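Local coordinates for concanavalin B (Canavalia ensiformis, PDB 6CAF), which may act as a carbohydrate-binding seed protein and is built like the chitinases of glycosyl hydrolase family 18, at residues L43-D46 with T47-N51; W290-Q293 with A294-T298. One frame throughout, in Å; residues are numbered along the deposited sequence.

Both contacts lie on short helices, in series along the chain: contact 1 on helix 44-49, early in the family 18 range, and contact 2 on helix 292-298, near its end. Their centres lie about 13 Å apart on the same side of the chain's centre. Strands 284-290 and 31-36, which lead into the two helices, are parallel neighbours in the curled sheet of the TIM barrel, where the last strand closes the ring against the first. The contacts meet at Thr-47 OG1, 3.0 Å from Arg-292 NE in a probable hydrogen bond. In this way the beginning and the end of the barrel are joined by side chains as well as by strand pairing.

Contact 1: residues L43-D46 with T47-N51; sequences LLRD and TCKTN
Leu-43 O is gripped twice by Thr-47, whose backbone N lies 3.0 Å away and whose OG1 lies 3.0 Å away too, the two donors arriving from opposite faces of the carbonyl plane. The first bond opens helix 44-49, with Leu-43 at the N-cap position. The second depends on a chi1 of -65°, which sets OG1 beside its own backbone N and leans it back over the preceding turn. Threonine suits this buried place because its hydroxyl gives its proton to Leu-43 O and still accepts from Arg-292 NE, while its methyl branch joins the apolar surroundings. Cys-48 N to Leu-44 O and Lys-49 N to Arg-45 O carry the helical pattern onward. On the buried side, Leu-44 CD1 rests 4.1 Å from Cys-48 SG.

The outer side is polar. Arg-45 holds the carboxylate of Asp-46 side-on in a salt bridge: NH2 reaches OD1 at 2.7 Å on its syn lone pair, whereas NE meets the same oxygen at 2.9 Å from above the carboxylate plane. Lys-49 brings its methylenes obliquely across Arg-45, Lys-49 CE lying 3.6 Å from Arg-45 CG, so the long chains share their apolar parts while NZ stays well away from the guanidinium. Further along, Thr-50 OG1 bonds back to Thr-47 O at 2.8 Å.

Within the unit strand 31-36, helix 44-49, strand 55-64, Leu-44 and Thr-47 face Trp-36 and Val-56 of the strands, and the disulfide from Cys-48 to Cys-97 ties the turn to helix 91-99.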
loop_
_atom_site.group_PDB
_atom_site.type_symbol
_atom_site.label_atom_id
_atom_site.label_comp_id
_atom_site.label_asym_id
_atom_site.label_seq_id
_atom_site.Cartn_x
_atom_site.Cartn_y
_atom_site.Cartn_z
ATOM N N LEU A 43 -17.521 4.435 -2.370
ATOM C CA LEU A 43 -17.654 3.000 -2.422
ATOM C C LEU A 43 -16.400 2.334 -2.976
ATOM O O LEU A 43 -15.771 2.825 -3.909
ATOM C CB LEU A 43 -18.824 2.584 -3.277
ATOM C CG LEU A 43 -20.177 3.066 -2.785
ATOM C CD1 LEU A 43 -21.209 2.439 -3.699
ATOM C CD2 LEU A 43 -20.488 2.664 -1.361
ATOM N N LEU A 44 -16.091 1.166 -2.418
ATOM C CA LEU A 44 -15.050 0.307 -2.983
ATOM C C LEU A 44 -15.416 -0.062 -4.428
ATOM O O LEU A 44 -14.574 -0.004 -5.329
ATOM C CB LEU A 44 -14.860 -0.958 -2.124
ATOM C CG LEU A 44 -13.844 -1.929 -2.707
ATOM C CD1 LEU A 44 -12.471 -1.320 -2.799
ATOM C CD2 LEU A 44 -13.769 -3.201 -1.864
ATOM N N ARG A 45 -16.672 -0.433 -4.652
ATOM C CA ARG A 45 -17.086 -0.741 -6.015
ATOM C C ARG A 45 -16.742 0.388 -6.979
ATOM O O ARG A 45 -16.230 0.141 -8.082
ATOM C CB ARG A 45 -18.595 -0.920 -6.064
ATOM C CG ARG A 45 -19.104 -1.120 -7.475
ATOM C CD ARG A 45 -20.593 -0.816 -7.608
ATOM N NE ARG A 45 -20.863 0.606 -7.498
ATOM C CZ ARG A 45 -22.066 1.133 -7.380
ATOM N NH1 ARG A 45 -23.104 0.357 -7.348
ATOM N NH2 ARG A 45 -22.224 2.428 -7.308
ATOM N N ASP A 46 -17.100 1.615 -6.614
ATOM C CA ASP A 46 -16.901 2.754 -7.522
ATOM C C ASP A 46 -15.437 2.953 -7.769
ATOM O O ASP A 46 -15.032 3.292 -8.867
ATOM C CB ASP A 46 -17.496 4.057 -6.953
ATOM C CG ASP A 46 -18.969 4.056 -6.889
ATOM O OD1 ASP A 46 -19.640 3.236 -7.563
ATOM O OD2 ASP A 46 -19.500 4.875 -6.110
ATOM N N THR A 47 -14.634 2.756 -6.726
ATOM C CA THR A 47 -13.193 2.881 -6.833
ATOM C C THR A 47 -12.675 1.917 -7.902
ATOM O O THR A 47 -11.955 2.310 -8.822
ATOM C CB THR A 47 -12.574 2.627 -5.454
ATOM O OG1 THR A 47 -13.004 3.676 -4.586
ATOM C CG2 THR A 47 -11.077 2.634 -5.488
ATOM N N CYS A 48 -13.025 0.642 -7.767
ATOM C CA CYS A 48 -12.542 -0.351 -8.715
ATOM C C CYS A 48 -13.033 -0.095 -10.131
ATOM O O CYS A 48 -12.285 -0.238 -11.100
ATOM C CB CYS A 48 -12.988 -1.746 -8.244
ATOM S SG CYS A 48 -12.103 -2.249 -6.753
ATOM N N LYS A 49 -14.297 0.268 -10.237
ATOM C CA LYS A 49 -14.909 0.395 -11.560
ATOM C C LYS A 49 -14.428 1.599 -12.354
ATOM O O LYS A 49 -14.732 1.700 -13.541
ATOM C CB LYS A 49 -16.438 0.416 -11.481
ATOM C CG LYS A 49 -16.998 -0.945 -11.180
ATOM C CD LYS A 49 -18.495 -1.002 -11.132
ATOM C CE LYS A 49 -18.953 -2.396 -10.795
ATOM N NZ LYS A 49 -18.912 -3.185 -12.038
ATOM N N THR A 50 -13.671 2.500 -11.726
ATOM C CA THR A 50 -13.042 3.551 -12.497
ATOM C C THR A 50 -12.076 3.031 -13.550
ATOM O O THR A 50 -11.795 3.716 -14.535
ATOM C CB THR A 50 -12.207 4.518 -11.644
ATOM O OG1 THR A 50 -11.101 3.827 -11.042
ATOM C CG2 THR A 50 -13.014 5.217 -10.595
ATOM N N ASN A 51 -11.516 1.859 -13.286
ATOM C CA ASN A 51 -10.436 1.322 -14.103
ATOM C C ASN A 51 -9.135 2.091 -13.958
ATOM O O ASN A 51 -8.214 1.869 -14.733
ATOM C CB ASN A 51 -10.816 1.218 -15.585
ATOM C CG ASN A 51 -11.327 -0.148 -15.942
ATOM O OD1 ASN A 51 -10.663 -0.922 -16.632
ATOM N ND2 ASN A 51 -12.495 -0.466 -15.449
#

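Contact 2: residues W290-Q293 with A294-T298; sequences WNRQ and ADKET
Over the centre of the Arg-292 guanidinium lies Lys-296 CG, 3.4 Å above the plane, and the two side chains cross at about a right angle. This is the first turn of helix 292-298, which follows the last strand of the TIM barrel and is N-capped by Asn-291. A second flat group precedes it: the indole of Trp-290 carries Asn-291 CB over one face, offset toward the rim, and meets Tyr-35 edge-to-face. The peptide bond between Trp-290 and Asn-291 is cis.

Lysine can cover a guanidinium because its methylenes are apolar; the chain bends further out, and Lys-296 NZ ends 4.6 Å from Arg-292 NH2, without contact between the charges. Arg-292 bends at chi2 (61°), which brings its planar end back alongside the helix. There, besides the link to Thr-47, NH1 bonds to Tyr-53 OH, so a hydroxyl satisfies this nitrogen of a buried side chain. Tyr-53 OH also bonds to Asp-295 OD2, which has Ser-301 OG as another partner. Arginine and aspartate are therefore coupled through one phenol, an arrangement that probably helps to stabilise both buried charges.

Along the backbone, Asp-295 N bonds to Asn-291 O at 2.9 Å, and Lys-296 N to Arg-292 O follows in the same way. Asparagine fits the cap because its short amide can fold back over the first turn: with chi1 at 61°, Asn-291 OD1 accepts from Ala-294 N at 3.1 Å and lies 3.6 Å from Ala-294 CB.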
loop_
_atom_site.group_PDB
_atom_site.type_symbol
_atom_site.label_atom_id
_atom_site.label_comp_id
_atom_site.label_asym_id
_atom_site.label_seq_id
_atom_site.Cartn_x
_atom_site.Cartn_y
_atom_site.Cartn_z
ATOM N N TRP A 290 -2.182 8.269 -1.888
ATOM C CA TRP A 290 -2.831 8.527 -0.620
ATOM C C TRP A 290 -3.716 9.758 -0.847
ATOM O O TRP A 290 -3.165 10.851 -1.030
ATOM C CB TRP A 290 -1.792 8.808 0.488
ATOM C CG TRP A 290 -2.453 9.186 1.760
ATOM C CD1 TRP A 290 -2.526 10.424 2.286
ATOM C CD2 TRP A 290 -3.256 8.340 2.583
ATOM N NE1 TRP A 290 -3.341 10.412 3.424
ATOM C CE2 TRP A 290 -3.767 9.127 3.640
ATOM C CE3 TRP A 290 -3.510 6.966 2.598
ATOM C CZ2 TRP A 290 -4.589 8.593 4.647
ATOM C CZ3 TRP A 290 -4.330 6.437 3.609
ATOM C CH2 TRP A 290 -4.852 7.237 4.618
ATOM N N ASN A 291 -5.049 9.651 -0.886
ATOM C CA ASN A 291 -5.883 8.463 -0.818
ATOM C C ASN A 291 -7.023 8.619 -1.840
ATOM O O ASN A 291 -7.030 9.561 -2.660
ATOM C CB ASN A 291 -6.414 8.260 0.592
ATOM C CG ASN A 291 -7.281 9.420 1.054
ATOM O OD1 ASN A 291 -7.458 10.423 0.370
ATOM N ND2 ASN A 291 -7.866 9.260 2.226
ATOM N N ARG A 292 -7.979 7.696 -1.823
ATOM C CA ARG A 292 -9.031 7.712 -2.811
ATOM C C ARG A 292 -9.816 9.038 -2.752
ATOM O O ARG A 292 -10.117 9.613 -3.800
ATOM C CB ARG A 292 -9.937 6.517 -2.632
ATOM C CG ARG A 292 -11.156 6.513 -3.530
ATOM C CD ARG A 292 -10.855 6.488 -5.007
ATOM N NE ARG A 292 -12.105 6.352 -5.722
ATOM C CZ ARG A 292 -12.447 6.919 -6.874
ATOM N NH1 ARG A 292 -11.535 7.478 -7.617
ATOM N NH2 ARG A 292 -13.705 6.850 -7.297
ATOM N N GLN A 293 -10.152 9.501 -1.553
ATOM C CA GLN A 293 -10.872 10.765 -1.411
ATOM C C GLN A 293 -10.146 11.887 -2.132
ATOM O O GLN A 293 -10.750 12.669 -2.890
ATOM C CB GLN A 293 -11.019 11.128 0.079
ATOM C CG GLN A 293 -11.631 12.490 0.344
ATOM C CD GLN A 293 -11.660 12.926 1.787
ATOM O OE1 GLN A 293 -11.237 12.222 2.691
ATOM N NE2 GLN A 293 -12.173 14.127 2.000
ATOM N N ALA A 294 -8.847 12.014 -1.872
ATOM C CA ALA A 294 -8.094 13.088 -2.471
ATOM C C ALA A 294 -8.004 12.948 -3.987
ATOM O O ALA A 294 -8.052 13.942 -4.718
ATOM C CB ALA A 294 -6.721 13.174 -1.832
ATOM N N ASP A 295 -7.885 11.699 -4.448
ATOM C CA ASP A 295 -7.813 11.444 -5.892
ATOM C C ASP A 295 -9.118 11.832 -6.576
ATOM O O ASP A 295 -9.116 12.469 -7.629
ATOM C CB ASP A 295 -7.483 9.985 -6.134
ATOM C CG ASP A 295 -7.034 9.686 -7.529
ATOM O OD1 ASP A 295 -6.664 10.619 -8.255
ATOM O OD2 ASP A 295 -7.012 8.493 -7.901
ATOM N N LYS A 296 -10.238 11.515 -5.929
ATOM C CA LYS A 296 -11.535 11.936 -6.451
ATOM C C LYS A 296 -11.669 13.455 -6.529
ATOM O O LYS A 296 -12.275 14.001 -7.446
ATOM C CB LYS A 296 -12.680 11.451 -5.515
ATOM C CG LYS A 296 -13.023 10.015 -5.626
ATOM C CD LYS A 296 -13.554 9.452 -4.326
ATOM C CE LYS A 296 -14.739 10.236 -3.816
ATOM N NZ LYS A 296 -15.866 10.050 -4.776
ATOM N N GLU A 297 -11.163 14.112 -5.505
ATOM C CA GLU A 297 -11.258 15.560 -5.393
ATOM C C GLU A 297 -10.487 16.254 -6.502
ATOM O O GLU A 297 -10.916 17.295 -6.995
ATOM C CB GLU A 297 -10.709 16.023 -4.034
ATOM C CG GLU A 297 -10.703 17.542 -3.860
ATOM C CD GLU A 297 -10.006 18.009 -2.599
ATOM O OE1 GLU A 297 -9.933 17.218 -1.639
ATOM O OE2 GLU A 297 -9.572 19.194 -2.551
ATOM N N THR A 298 -9.339 15.693 -6.890
ATOM C CA THR A 298 -8.427 16.400 -7.770
ATOM C C THR A 298 -8.259 15.835 -9.175
ATOM O O THR A 298 -7.723 16.502 -10.060
ATOM C CB THR A 298 -7.043 16.491 -7.169
ATOM O OG1 THR A 298 -6.494 15.180 -7.130
ATOM C CG2 THR A 298 -7.068 17.094 -5.764
#